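Terminase large subunit (Bacillus phage spp1, PDB 2WBN) powers the translocation of viral DNA into empty capsids with ATP and, through the nuclease domain described here, cuts the genome to start and finish packaging. Local coordinates at residues I153-P157 against L158-N162. Sequence-based numbering, arbitrary orientation.
Sequences IVIDP and LRTPN
Ile-155, the last residue of strand 152-155, reaches Thr-160 through CG2, which comes within 3.3 Å of Thr-160 OG1, the two side chains crossing at about a right angle. That hydroxyl, set between backbone N and carbonyl carbon (chi1 59°), shares a water with Asp-156 N; Thr-160 stands at the N-cap of helix 161-169 but its side chain makes no capping bond. Asp-156 organises the turn joining this sheet strand to the helix in the RNase H-like nuclease domain, away from the metal-binding residues. With CG anti to the backbone N, its OD1 takes the N-H of Leu-158 at 3.0 Å from above the carboxylate plane, an Asx turn; Gly-38 N also bonds OD1. OD2, bonded to Ile-40 N, makes a long salt bridge to Arg-159 NE (3.6 Å), whose NH2 bonds Ile-40 O and salt-bridges Asp-42. Asp-156 O accepts twice: Thr-160 N lies 2.9 Å away in a nearly straight bond, whereas Arg-159 N, closing a type I beta turn, comes from above the carbonyl plane. The Pro-161 ring packs against Pro-157 O, Pro-161 CB and CD each 3.6 Å from it. One acidic residue thus satisfies successive amides, while neighbouring N-H groups and Arg-159 probably stabilise its negative charge.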
loop_
_atom_site.group_PDB
_atom_site.type_symbol
_atom_site.label_atom_id
_atom_site.label_comp_id
_atom_site.label_asym_id
_atom_site.label_seq_id
_atom_site.Cartn_x
_atom_site.Cartn_y
_atom_site.Cartn_z
ATOM N N ILE A 153 9.230 7.392 5.337
ATOM C CA ILE A 153 7.852 7.051 4.963
ATOM C C ILE A 153 6.947 8.010 5.712
ATOM O O ILE A 153 6.863 7.945 6.941
ATOM C CB ILE A 153 7.499 5.619 5.353
ATOM C CG1 ILE A 153 8.408 4.634 4.618
ATOM C CG2 ILE A 153 5.995 5.308 5.068
ATOM C CD1 ILE A 153 8.273 3.194 5.111
ATOM N N VAL A 154 6.272 8.884 4.963
ATOM C CA VAL A 154 5.592 10.054 5.513
ATOM C C VAL A 154 4.105 9.813 5.449
ATOM O O VAL A 154 3.537 9.620 4.361
ATOM C CB VAL A 154 5.938 11.360 4.755
ATOM C CG1 VAL A 154 5.301 12.562 5.435
ATOM C CG2 VAL A 154 7.447 11.549 4.659
ATOM N N ILE A 155 3.479 9.822 6.617
ATOM C CA ILE A 155 2.085 9.450 6.763
ATOM C C ILE A 155 1.370 10.446 7.655
ATOM O O ILE A 155 1.796 10.724 8.786
ATOM C CB ILE A 155 1.913 8.032 7.382
ATOM C CG1 ILE A 155 2.782 6.982 6.674
ATOM C CG2 ILE A 155 0.402 7.590 7.340
ATOM C CD1 ILE A 155 2.948 5.698 7.499
ATOM N N ASP A 156 0.252 10.944 7.152
ATOM C CA ASP A 156 -0.612 11.844 7.887
ATOM C C ASP A 156 -1.848 11.048 8.324
ATOM O O ASP A 156 -2.684 10.670 7.469
ATOM C CB ASP A 156 -1.010 12.964 6.946
ATOM C CG ASP A 156 -1.740 14.106 7.625
ATOM O OD1 ASP A 156 -2.364 13.912 8.702
ATOM O OD2 ASP A 156 -1.705 15.214 7.031
ATOM N N PRO A 157 -1.981 10.781 9.635
ATOM C CA PRO A 157 -3.129 10.017 10.089
ATOM C C PRO A 157 -4.477 10.670 9.797
ATOM O O PRO A 157 -5.491 10.014 9.851
ATOM C CB PRO A 157 -2.906 9.893 11.596
ATOM C CG PRO A 157 -1.513 10.153 11.804
ATOM C CD PRO A 157 -1.125 11.168 10.770
ATOM N N LEU A 158 -4.505 11.972 9.537
ATOM C CA LEU A 158 -5.755 12.622 9.150
ATOM C C LEU A 158 -6.249 12.171 7.775
ATOM O O LEU A 158 -7.454 12.183 7.515
ATOM C CB LEU A 158 -5.585 14.151 9.184
ATOM C CG LEU A 158 -5.272 14.750 10.548
ATOM C CD1 LEU A 158 -5.184 16.306 10.488
ATOM C CD2 LEU A 158 -6.330 14.338 11.551
ATOM N N ARG A 159 -5.318 11.770 6.905
ATOM C CA ARG A 159 -5.631 11.327 5.552
ATOM C C ARG A 159 -5.704 9.831 5.458
ATOM O O ARG A 159 -6.604 9.301 4.793
ATOM C CB ARG A 159 -4.548 11.789 4.575
ATOM C CG ARG A 159 -4.375 13.263 4.537
ATOM C CD ARG A 159 -3.252 13.720 3.608
ATOM N NE ARG A 159 -3.146 15.165 3.695
ATOM C CZ ARG A 159 -3.893 16.025 3.004
ATOM N NH1 ARG A 159 -4.791 15.601 2.118
ATOM N NH2 ARG A 159 -3.731 17.322 3.201
ATOM N N THR A 160 -4.738 9.143 6.075
ATOM C CA THR A 160 -4.635 7.678 5.907
ATOM C C THR A 160 -4.465 6.988 7.249
ATOM O O THR A 160 -3.356 6.553 7.586
ATOM C CB THR A 160 -3.493 7.271 4.952
ATOM O OG1 THR A 160 -2.228 7.747 5.435
ATOM C CG2 THR A 160 -3.741 7.825 3.525
ATOM N N PRO A 161 -5.550 6.918 8.037
ATOM C CA PRO A 161 -5.428 6.399 9.425
ATOM C C PRO A 161 -5.056 4.927 9.512
ATOM O O PRO A 161 -4.376 4.527 10.461
ATOM C CB PRO A 161 -6.809 6.638 10.029
ATOM C CG PRO A 161 -7.728 6.803 8.874
ATOM C CD PRO A 161 -6.905 7.417 7.771
ATOM N N ASN A 162 -5.496 4.132 8.533
ATOM C CA ASN A 162 -5.169 2.716 8.526
ATOM C C ASN A 162 -3.695 2.453 8.219
ATOM O O ASN A 162 -3.034 1.683 8.929
ATOM C CB ASN A 162 -6.059 1.948 7.517
ATOM C CG ASN A 162 -7.503 1.865 7.962
ATOM O OD1 ASN A 162 -7.807 1.162 8.921
ATOM N ND2 ASN A 162 -8.401 2.580 7.277
HETATM O O HOH W 1 -1.245 10.329 4.837
#